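Local coordinates for protein putative nucleotide sugar epimerase/ dehydratase (Bordetella bronchiseptica, PDB 2Q1S) that binds NADH in a Rossmann fold and is probably a nucleotide-sugar epimerase or dehydratase of the short-chain dehydrogenase/reductase type acting in lipopolysaccharide O-antigen biosynthesis, at residues H110-S115 with S179-S184; F104-Y109 with V147-G152; L218-W223 with V230-T235. One frame throughout, in Å; residues are numbered along the deposited sequence.

Interaction 1 of 3, residues H110-S115 with S179-S184. With NAI (1,4-dihydronicotinamide adenine dinucleotide), chain B.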
# COMPACT_ATOMS: atom_id res chain seq x y z
N HIS A 110 -13.89 6.90 -6.04
CA HIS A 110 -15.19 6.27 -5.80
C HIS A 110 -15.55 5.37 -6.99
O HIS A 110 -15.73 5.87 -8.08
CB HIS A 110 -16.28 7.34 -5.63
CG HIS A 110 -17.56 6.82 -5.10
ND1 HIS A 110 -18.38 5.96 -5.82
CD2 HIS A 110 -18.19 7.04 -3.92
CE1 HIS A 110 -19.42 5.64 -5.07
NE2 HIS A 110 -19.34 6.30 -3.93
N GLY A 111 -15.66 4.05 -6.80
CA GLY A 111 -15.44 3.25 -5.60
C GLY A 111 -14.83 1.92 -6.06
O GLY A 111 -13.96 1.92 -6.93
N ASN A 112 -15.31 0.82 -5.50
CA ASN A 112 -14.81 -0.51 -5.89
C ASN A 112 -14.75 -0.72 -7.40
O ASN A 112 -13.70 -1.06 -7.96
CB ASN A 112 -15.61 -1.66 -5.23
CG ASN A 112 -15.37 -1.73 -3.77
OD1 ASN A 112 -14.32 -2.20 -3.32
ND2 ASN A 112 -16.34 -1.26 -3.00
N GLN A 113 -15.88 -0.56 -8.07
CA GLN A 113 -15.92 -0.86 -9.49
C GLN A 113 -15.01 0.06 -10.28
O GLN A 113 -14.27 -0.41 -11.14
CB GLN A 113 -17.34 -0.76 -10.02
CG GLN A 113 -18.13 -2.01 -9.64
N SER A 114 -15.03 1.36 -9.98
CA SER A 114 -14.20 2.29 -10.73
C SER A 114 -12.72 1.88 -10.56
O SER A 114 -11.93 1.95 -11.52
CB SER A 114 -14.33 3.69 -10.14
OG SER A 114 -15.70 4.12 -10.18
N SER A 115 -12.37 1.48 -9.33
CA SER A 115 -10.95 1.18 -9.03
C SER A 115 -10.47 -0.04 -9.82
O SER A 115 -9.31 -0.12 -10.22
CB SER A 115 -10.70 1.00 -7.52
OG SER A 115 -11.21 -0.23 -7.07
N SER A 179 -10.62 -5.35 -4.62
CA SER A 179 -10.45 -4.23 -5.54
C SER A 179 -9.24 -3.43 -5.14
O SER A 179 -8.83 -3.45 -3.99
CB SER A 179 -11.68 -3.32 -5.51
OG SER A 179 -11.87 -2.78 -4.22
N PRO A 180 -8.70 -2.65 -6.10
CA PRO A 180 -7.68 -1.67 -5.72
C PRO A 180 -8.17 -0.67 -4.67
O PRO A 180 -7.42 -0.27 -3.82
CB PRO A 180 -7.32 -1.01 -7.07
CG PRO A 180 -7.65 -2.09 -8.12
CD PRO A 180 -8.93 -2.69 -7.56
N TYR A 181 -9.44 -0.27 -4.76
CA TYR A 181 -10.04 0.54 -3.71
C TYR A 181 -9.83 -0.07 -2.34
O TYR A 181 -9.42 0.62 -1.41
CB TYR A 181 -11.55 0.66 -3.98
CG TYR A 181 -12.32 1.43 -2.91
CD1 TYR A 181 -12.82 0.80 -1.79
CD2 TYR A 181 -12.60 2.79 -3.10
CE1 TYR A 181 -13.53 1.49 -0.85
CE2 TYR A 181 -13.31 3.50 -2.14
CZ TYR A 181 -13.76 2.83 -1.03
OH TYR A 181 -14.50 3.53 -0.09
N SER A 182 -10.15 -1.34 -2.18
CA SER A 182 -10.05 -1.96 -0.85
C SER A 182 -8.59 -1.94 -0.35
O SER A 182 -8.32 -1.71 0.84
CB SER A 182 -10.62 -3.39 -0.87
OG SER A 182 -9.84 -4.29 -1.65
N MET A 183 -7.66 -2.18 -1.28
CA MET A 183 -6.24 -2.14 -0.92
C MET A 183 -5.83 -0.73 -0.53
O MET A 183 -5.15 -0.53 0.46
CB MET A 183 -5.39 -2.67 -2.08
CG MET A 183 -5.65 -4.17 -2.29
SD MET A 183 -4.47 -4.91 -3.48
CE MET A 183 -4.92 -4.07 -5.00
N SER A 184 -6.22 0.25 -1.33
CA SER A 184 -5.89 1.65 -0.97
C SER A 184 -6.40 2.04 0.41
O SER A 184 -5.71 2.73 1.18
CB SER A 184 -6.52 2.58 -1.98
OG SER A 184 -5.79 2.56 -3.20
PA NAI B . -17.29 10.57 -2.23
O1A NAI B . -16.75 10.05 -3.51
O2A NAI B . -18.62 11.35 -2.24
O5B NAI B . -16.24 11.41 -1.47
C5B NAI B . -14.83 11.41 -1.74
C4B NAI B . -14.35 12.80 -2.12
O4B NAI B . -12.96 12.74 -2.42
C3B NAI B . -15.08 13.32 -3.39
O3B NAI B . -15.62 14.63 -3.14
C2B NAI B . -13.95 13.42 -4.40
O2B NAI B . -14.05 14.48 -5.41
C1B NAI B . -12.74 13.67 -3.50
N9A NAI B . -11.45 13.39 -4.12
C8A NAI B . -11.15 12.36 -4.97
N7A NAI B . -9.85 12.43 -5.28
C5A NAI B . -9.28 13.49 -4.64
C6A NAI B . -7.95 14.11 -4.54
N6A NAI B . -6.88 13.65 -5.20
N1A NAI B . -7.78 15.22 -3.75
C2A NAI B . -8.86 15.71 -3.08
N3A NAI B . -10.11 15.21 -3.09
C4A NAI B . -10.38 14.09 -3.85
O3 NAI B . -17.48 9.25 -1.34
PN NAI B . -17.90 9.12 0.22
O1N NAI B . -18.81 8.01 0.37
O2N NAI B . -18.19 10.51 0.70
O5D NAI B . -16.45 8.73 0.88
C5D NAI B . -15.83 9.53 1.90
C4D NAI B . -14.79 8.66 2.60
O4D NAI B . -15.45 7.62 3.28
C3D NAI B . -13.87 7.93 1.61
O3D NAI B . -12.54 7.96 2.16
C2D NAI B . -14.42 6.54 1.56
O2D NAI B . -13.40 5.57 1.19
C1D NAI B . -14.89 6.33 2.97
N1N NAI B . -15.91 5.32 3.10
C2N NAI B . -17.21 5.51 2.69
C3N NAI B . -18.17 4.53 2.86
C7N NAI B . -19.61 4.72 2.39
O7N NAI B . -20.41 3.82 2.59
N7N NAI B . -19.92 5.90 1.80
C4N NAI B . -17.84 3.32 3.52
C5N NAI B . -16.50 3.16 3.98
C6N NAI B . -15.58 4.19 3.78
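Asn-112 and Tyr-181 mark the closest backbone approach, with their CA atoms 5.3 Å apart, where the first turns of two helices meet. Each helix begins inside its segment, with Gly-111 and Ser-179 at the N-cap positions; the peptide bond between His-110 and Gly-111 is cis. Two serine hydroxyls tie these helix starts together. Ser-179 OG donates to Asn-112 OD1 at 2.7 Å, meeting a lone pair in the amide plane, while accepting the capping bond from Ser-182 N at 3.0 Å. Ser-115 OG has the reverse roles: it accepts from Tyr-181 N across the contact at 2.9 Å, with an N-H...O angle of 156°, and donates to Asn-112 O within its own helix turn. Beside it, Pro-180 CG rests 3.3 Å from Ser-115 O. The Tyr-181 side chain extends with CG anti to the backbone N (chi1 177°) and runs past Gly-111, whose CA lies 3.8 Å from Tyr-181 CD2. The Asn-112 amide meets this ring at a slant, their planes 57° apart, with OD1 nearest CD1. At the far end Tyr-181 OH shares a 2.6 Å hydrogen bond with O2D of the NADH ribose, and CD2 of His-110 comes 3.4 Å from the phosphate oxygen O1A. Tyr-181 and Lys-185, which also binds the cofactor, have the YxxxK spacing of short-chain dehydrogenases. Bonds at the tyrosine's backbone amide and at its hydroxyl, with glycine along the ring, are consistent with a phenol held in a defined position against the ribose.

Interaction 2 of 3, residues F104-Y109 with V147-G152. With NAI (1,4-dihydronicotinamide adenine dinucleotide), chain B.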
# COMPACT_ATOMS: atom_id res chain seq x y z
N PHE A 104 -9.54 16.23 8.57
CA PHE A 104 -10.33 15.03 8.20
C PHE A 104 -9.94 14.65 6.79
O PHE A 104 -10.07 15.45 5.91
CB PHE A 104 -11.83 15.33 8.27
CG PHE A 104 -12.32 15.66 9.66
CD1 PHE A 104 -12.26 16.98 10.15
CD2 PHE A 104 -12.77 14.66 10.52
CE1 PHE A 104 -12.70 17.30 11.43
CE2 PHE A 104 -13.24 14.97 11.81
CZ PHE A 104 -13.17 16.30 12.28
N HIS A 105 -9.40 13.43 6.62
CA HIS A 105 -9.00 12.97 5.31
C HIS A 105 -10.01 11.95 4.76
O HIS A 105 -9.99 10.76 5.23
CB HIS A 105 -7.57 12.38 5.40
CG HIS A 105 -7.15 11.73 4.13
ND1 HIS A 105 -7.62 12.14 2.91
CD2 HIS A 105 -6.37 10.65 3.90
CE1 HIS A 105 -7.13 11.35 1.96
NE2 HIS A 105 -6.36 10.44 2.54
N LEU A 106 -10.94 12.48 3.96
CA LEU A 106 -12.06 11.69 3.40
C LEU A 106 -11.95 11.38 1.93
O LEU A 106 -12.85 10.79 1.35
CB LEU A 106 -13.43 12.36 3.69
CG LEU A 106 -13.59 12.87 5.12
CD1 LEU A 106 -14.97 13.58 5.18
CD2 LEU A 106 -13.48 11.80 6.14
N ALA A 107 -10.91 11.86 1.24
CA ALA A 107 -10.82 11.65 -0.19
C ALA A 107 -10.68 10.13 -0.48
O ALA A 107 -10.16 9.32 0.31
CB ALA A 107 -9.70 12.42 -0.78
N THR A 108 -11.26 9.78 -1.63
CA THR A 108 -11.14 8.41 -2.15
C THR A 108 -11.39 8.49 -3.65
O THR A 108 -11.72 9.53 -4.22
CB THR A 108 -12.08 7.43 -1.46
OG1 THR A 108 -11.64 6.08 -1.72
CG2 THR A 108 -13.54 7.58 -1.92
N TYR A 109 -11.15 7.33 -4.27
CA TYR A 109 -11.50 7.11 -5.66
C TYR A 109 -12.77 6.24 -5.72
O TYR A 109 -12.78 5.08 -5.38
CB TYR A 109 -10.33 6.47 -6.41
CG TYR A 109 -10.59 6.43 -7.90
CD1 TYR A 109 -10.66 7.61 -8.65
CD2 TYR A 109 -10.76 5.21 -8.58
CE1 TYR A 109 -10.88 7.59 -10.03
CE2 TYR A 109 -11.00 5.15 -9.96
CZ TYR A 109 -11.03 6.35 -10.72
OH TYR A 109 -11.24 6.34 -12.06
N VAL A 147 -8.09 12.63 11.26
CA VAL A 147 -9.02 11.53 11.19
C VAL A 147 -9.09 11.06 9.73
O VAL A 147 -9.42 11.82 8.83
CB VAL A 147 -10.43 11.96 11.71
CG1 VAL A 147 -11.38 10.74 11.67
CG2 VAL A 147 -10.31 12.46 13.18
N TYR A 148 -8.84 9.75 9.57
CA TYR A 148 -8.84 9.08 8.27
C TYR A 148 -10.05 8.13 8.17
O TYR A 148 -10.22 7.28 9.06
CB TYR A 148 -7.52 8.30 8.14
CG TYR A 148 -7.50 7.31 6.96
CD1 TYR A 148 -7.61 7.77 5.64
CD2 TYR A 148 -7.37 5.96 7.17
CE1 TYR A 148 -7.58 6.92 4.57
CE2 TYR A 148 -7.38 5.07 6.11
CZ TYR A 148 -7.45 5.53 4.79
OH TYR A 148 -7.44 4.68 3.74
N SER A 149 -10.89 8.32 7.14
CA SER A 149 -11.98 7.39 6.90
C SER A 149 -11.49 6.12 6.25
O SER A 149 -11.11 6.11 5.09
CB SER A 149 -13.07 8.05 6.08
OG SER A 149 -12.54 8.72 4.95
N ALA A 150 -11.50 5.04 7.03
CA ALA A 150 -11.09 3.73 6.60
C ALA A 150 -12.32 2.87 6.24
O ALA A 150 -13.48 3.23 6.55
CB ALA A 150 -10.28 3.11 7.74
N ALA A 151 -12.12 1.72 5.64
CA ALA A 151 -13.25 0.87 5.31
C ALA A 151 -13.53 -0.19 6.39
O ALA A 151 -12.61 -0.74 6.98
CB ALA A 151 -13.03 0.22 3.95
N GLY A 152 -14.81 -0.46 6.62
CA GLY A 152 -15.25 -1.43 7.62
C GLY A 152 -15.36 -2.80 7.00
O GLY A 152 -14.34 -3.41 6.68
PA NAI B . -17.29 10.57 -2.23
O1A NAI B . -16.75 10.05 -3.51
O2A NAI B . -18.62 11.35 -2.24
O5B NAI B . -16.24 11.41 -1.47
C5B NAI B . -14.83 11.41 -1.74
C4B NAI B . -14.35 12.80 -2.12
O4B NAI B . -12.96 12.74 -2.42
C3B NAI B . -15.08 13.32 -3.39
O3B NAI B . -15.62 14.63 -3.14
C2B NAI B . -13.95 13.42 -4.40
O2B NAI B . -14.05 14.48 -5.41
C1B NAI B . -12.74 13.67 -3.50
N9A NAI B . -11.45 13.39 -4.12
C8A NAI B . -11.15 12.36 -4.97
N7A NAI B . -9.85 12.43 -5.28
C5A NAI B . -9.28 13.49 -4.64
C6A NAI B . -7.95 14.11 -4.54
N6A NAI B . -6.88 13.65 -5.20
N1A NAI B . -7.78 15.22 -3.75
C2A NAI B . -8.86 15.71 -3.08
N3A NAI B . -10.11 15.21 -3.09
C4A NAI B . -10.38 14.09 -3.85
O3 NAI B . -17.48 9.25 -1.34
PN NAI B . -17.90 9.12 0.22
O1N NAI B . -18.81 8.01 0.37
O2N NAI B . -18.19 10.51 0.70
O5D NAI B . -16.45 8.73 0.88
C5D NAI B . -15.83 9.53 1.90
C4D NAI B . -14.79 8.66 2.60
O4D NAI B . -15.45 7.62 3.28
C3D NAI B . -13.87 7.93 1.61
O3D NAI B . -12.54 7.96 2.16
C2D NAI B . -14.42 6.54 1.56
O2D NAI B . -13.40 5.57 1.19
C1D NAI B . -14.89 6.33 2.97
N1N NAI B . -15.91 5.32 3.10
C2N NAI B . -17.21 5.51 2.69
C3N NAI B . -18.17 4.53 2.86
C7N NAI B . -19.61 4.72 2.39
O7N NAI B . -20.41 3.82 2.59
N7N NAI B . -19.92 5.90 1.80
C4N NAI B . -17.84 3.32 3.52
C5N NAI B . -16.50 3.16 3.98
C6N NAI B . -15.58 4.19 3.78
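Phe-104 and His-105 pair in parallel with Val-147 and Tyr-148, and this strand end is the tight part of the contact. His-105 N donates to Val-147 O at 2.7 Å with an N-H...O angle of 167°, and Ser-149 N returns a longer bond of 3.2 Å to His-105 O. Between the strands Phe-104 CA also brings a C-H...O contact to Val-147 O. Side chains on each face run alongside their partners: Phe-104 CD2 lies 3.8 Å from Val-147 CB, while His-105 and Tyr-148 project together on the other face, His-105 CD2 lying 3.6 Å from Tyr-148 CD1. Those two rings are inclined by 33°.

Beyond Leu-106 the chains part, and the looser side is filled by NADH. Ser-149 stands at the fork; with chi1 at 48° its hydroxyl is turned to the nicotinamide ribose, where Ser-149 OG and O3D share a 2.9 Å hydrogen bond. Ser-149 OG also touches Leu-106 CD2 at 3.4 Å. O3D lies near the carbonyl oxygens of Leu-106 and Ala-107 as well, where any bond is weak and its one proton cannot be assigned. Ala-107 CB packs on the adenine and Thr-108 on the nicotinamide ribose, whereas Gly-152 is solvent-exposed.

In the sheet, strand 102-105 is flanked by strands 34-38 and 145-151, and the latter pairs in turn with strand 203-212. Helix 128-137 lies against both rings, and helix 180-199 against Tyr-148; His-105 NE2 bonds Thr-130 OG1 and Tyr-148 OH bonds Lys-185 O. Helix 128-137 belongs to the helical crossover joining the two parallel strands.

Interaction 3 of 3, residues L218-W223 with V230-T235. With NAI (1,4-dihydronicotinamide adenine dinucleotide), chain B.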
# COMPACT_ATOMS: atom_id res chain seq x y z
N LEU A 218 -26.51 10.64 -7.21
CA LEU A 218 -26.20 9.72 -8.31
C LEU A 218 -25.53 10.50 -9.44
O LEU A 218 -25.99 11.58 -9.79
CB LEU A 218 -27.47 9.02 -8.82
CG LEU A 218 -28.23 8.16 -7.79
CD1 LEU A 218 -29.53 7.65 -8.40
CD2 LEU A 218 -27.42 6.98 -7.27
N GLY A 219 -24.42 9.97 -9.97
CA GLY A 219 -23.76 10.63 -11.12
C GLY A 219 -22.83 11.77 -10.71
O GLY A 219 -22.27 12.43 -11.58
N ALA A 220 -22.66 12.01 -9.42
CA ALA A 220 -21.78 13.10 -8.98
C ALA A 220 -20.36 12.97 -9.57
O ALA A 220 -19.77 11.88 -9.57
CB ALA A 220 -21.73 13.20 -7.47
N GLY A 221 -19.84 14.07 -10.09
CA GLY A 221 -18.44 14.14 -10.55
C GLY A 221 -18.23 13.66 -11.97
O GLY A 221 -19.16 13.64 -12.77
N ARG A 222 -17.00 13.26 -12.28
CA ARG A 222 -16.60 12.85 -13.63
C ARG A 222 -16.93 11.38 -13.86
O ARG A 222 -17.04 10.64 -12.88
CB ARG A 222 -15.10 13.07 -13.82
CG ARG A 222 -14.68 14.45 -13.35
CD ARG A 222 -13.22 14.79 -13.64
NE ARG A 222 -12.75 15.56 -12.49
CZ ARG A 222 -11.50 15.63 -12.07
NH1 ARG A 222 -10.52 15.00 -12.73
NH2 ARG A 222 -11.22 16.34 -10.99
N TRP A 223 -17.08 10.97 -15.12
CA TRP A 223 -17.17 9.56 -15.48
C TRP A 223 -15.91 8.81 -14.99
O TRP A 223 -14.80 9.13 -15.38
CB TRP A 223 -17.26 9.42 -17.00
CG TRP A 223 -17.35 8.02 -17.44
CD1 TRP A 223 -16.39 7.28 -18.10
CD2 TRP A 223 -18.49 7.16 -17.29
NE1 TRP A 223 -16.87 6.02 -18.38
CE2 TRP A 223 -18.16 5.92 -17.92
CE3 TRP A 223 -19.76 7.31 -16.72
CZ2 TRP A 223 -19.06 4.84 -17.95
CZ3 TRP A 223 -20.66 6.24 -16.77
CH2 TRP A 223 -20.30 5.02 -17.37
N VAL A 230 -22.82 6.46 -12.02
CA VAL A 230 -24.23 6.87 -11.87
C VAL A 230 -24.86 6.16 -10.66
O VAL A 230 -25.21 6.81 -9.67
CB VAL A 230 -25.03 6.65 -13.15
CG1 VAL A 230 -26.49 7.02 -12.89
CG2 VAL A 230 -24.47 7.54 -14.26
N TRP A 231 -24.92 4.83 -10.73
CA TRP A 231 -25.55 3.98 -9.72
C TRP A 231 -24.55 3.68 -8.62
O TRP A 231 -24.01 2.58 -8.52
CB TRP A 231 -26.06 2.69 -10.40
CG TRP A 231 -26.86 3.00 -11.65
CD1 TRP A 231 -26.53 2.73 -12.96
CD2 TRP A 231 -28.10 3.72 -11.70
NE1 TRP A 231 -27.52 3.21 -13.82
CE2 TRP A 231 -28.50 3.81 -13.07
CE3 TRP A 231 -28.94 4.25 -10.72
CZ2 TRP A 231 -29.69 4.44 -13.46
CZ3 TRP A 231 -30.12 4.89 -11.10
CH2 TRP A 231 -30.48 4.97 -12.47
N ARG A 232 -24.34 4.68 -7.77
CA ARG A 232 -23.24 4.68 -6.80
C ARG A 232 -23.34 3.62 -5.74
O ARG A 232 -22.33 3.01 -5.36
CB ARG A 232 -23.15 6.02 -6.09
CG ARG A 232 -22.66 7.16 -6.94
CD ARG A 232 -22.80 8.45 -6.15
NE ARG A 232 -22.11 8.52 -4.85
CZ ARG A 232 -21.07 9.31 -4.60
NH1 ARG A 232 -20.54 10.02 -5.61
NH2 ARG A 232 -20.59 9.44 -3.36
N ASN A 233 -24.56 3.45 -5.21
CA ASN A 233 -24.80 2.57 -4.07
C ASN A 233 -26.28 2.19 -4.07
O ASN A 233 -27.09 2.88 -4.69
CB ASN A 233 -24.44 3.31 -2.79
CG ASN A 233 -22.96 3.24 -2.47
OD1 ASN A 233 -22.40 2.15 -2.30
ND2 ASN A 233 -22.32 4.40 -2.33
N VAL A 234 -26.60 1.11 -3.37
CA VAL A 234 -27.94 0.52 -3.42
C VAL A 234 -29.02 1.49 -2.92
O VAL A 234 -30.07 1.62 -3.55
CB VAL A 234 -28.01 -0.86 -2.73
CG1 VAL A 234 -27.63 -0.76 -1.23
CG2 VAL A 234 -29.36 -1.55 -2.97
N THR A 235 -28.76 2.16 -1.80
CA THR A 235 -29.80 3.06 -1.25
C THR A 235 -30.24 4.20 -2.19
O THR A 235 -31.43 4.31 -2.49
CB THR A 235 -29.44 3.55 0.16
OG1 THR A 235 -29.14 2.42 0.99
CG2 THR A 235 -30.57 4.36 0.80
PA NAI B . -17.29 10.57 -2.23
O1A NAI B . -16.75 10.05 -3.51
O2A NAI B . -18.62 11.35 -2.24
O5B NAI B . -16.24 11.41 -1.47
C5B NAI B . -14.83 11.41 -1.74
C4B NAI B . -14.35 12.80 -2.12
O4B NAI B . -12.96 12.74 -2.42
C3B NAI B . -15.08 13.32 -3.39
O3B NAI B . -15.62 14.63 -3.14
C2B NAI B . -13.95 13.42 -4.40
O2B NAI B . -14.05 14.48 -5.41
C1B NAI B . -12.74 13.67 -3.50
N9A NAI B . -11.45 13.39 -4.12
C8A NAI B . -11.15 12.36 -4.97
N7A NAI B . -9.85 12.43 -5.28
C5A NAI B . -9.28 13.49 -4.64
C6A NAI B . -7.95 14.11 -4.54
N6A NAI B . -6.88 13.65 -5.20
N1A NAI B . -7.78 15.22 -3.75
C2A NAI B . -8.86 15.71 -3.08
N3A NAI B . -10.11 15.21 -3.09
C4A NAI B . -10.38 14.09 -3.85
O3 NAI B . -17.48 9.25 -1.34
PN NAI B . -17.90 9.12 0.22
O1N NAI B . -18.81 8.01 0.37
O2N NAI B . -18.19 10.51 0.70
O5D NAI B . -16.45 8.73 0.88
C5D NAI B . -15.83 9.53 1.90
C4D NAI B . -14.79 8.66 2.60
O4D NAI B . -15.45 7.62 3.28
C3D NAI B . -13.87 7.93 1.61
O3D NAI B . -12.54 7.96 2.16
C2D NAI B . -14.42 6.54 1.56
O2D NAI B . -13.40 5.57 1.19
C1D NAI B . -14.89 6.33 2.97
N1N NAI B . -15.91 5.32 3.10
C2N NAI B . -17.21 5.51 2.69
C3N NAI B . -18.17 4.53 2.86
C7N NAI B . -19.61 4.72 2.39
O7N NAI B . -20.41 3.82 2.59
N7N NAI B . -19.92 5.90 1.80
C4N NAI B . -17.84 3.32 3.52
C5N NAI B . -16.50 3.16 3.98
C6N NAI B . -15.58 4.19 3.78
O HOH W 1 -20.67 9.47 -8.55
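Leu-218 and Gly-219 meet the backbone of Val-230, and Leu-218 also the ring of Trp-231, bringing a loop against the residues that lead into helix 234-243. The apolar share centres on Leu-218. Its CD1 reaches Trp-231 CZ3 at 3.9 Å, while CD2 tucks against Val-230 O at 3.3 Å, so the two branches touch side chain and backbone respectively. Val-230 CG1 lies over the centre of the Trp-231 ring. Met-365 of helix 358-366 packs against Leu-218, Val-230 and Trp-231 together.

Direct polar pairing is slight. Gly-219 N gives a weak bond to Val-230 O, bent to 124° at the hydrogen; the same oxygen receives a second weak bond from Arg-232 N, closing an inverse gamma turn centred on Trp-231. Gly-219 has a positive phi, a conformation that a residue without a side chain adopts easily. A water adds an indirect link, donating to Ala-220 O at 2.8 Å and accepting from Arg-232 NH1 at 3.0 Å. Ala-220 CB touches that same NH1 at 3.9 Å.

The charged part belongs to Arg-232. Its chain bends at chi3 (57°), carrying the guanidinium to the cofactor, where NH2 donates to the NADH phosphate oxygen O2A at 3.0 Å. That oxygen lies at the guanidinium edge, in its plane, and the N-H...O angle of 159° is fairly straight. Glu-216 forms a salt bridge with NE, and Ser-68 O accepts from NH1. With phosphate, carboxylate, carbonyl and water drawing on separate nitrogens or N-H bonds, the guanidinium is probably restrained in rotation and its positive charge balanced where it meets the pyrophosphate.

In the fold
All three contacts touch one NADH molecule. Along the chain, interactions 1 and 2 interlace: 104-109 runs into 110-115, and 147-152 precedes 179-184. Interaction 3 follows both, in the loop between strand 203-212 and helix 234-243. Interaction 2 lies in the central sheet, about 7 Å from the chain's centre; 1 and 3 lie about 13 Å out. Centres of 1 and 2 are about 13 Å apart, with Tyr-181 touching Thr-108; those of 1 and 3 about 14 Å, with Arg-232 touching His-110; 2 and 3, about 18 Å apart, do not touch. Within one Rossmann-type pocket, the C-terminal ends of two central strands meet ribose and adenine, the helix starts the nicotinamide ribose, and the loop the pyrophosphate.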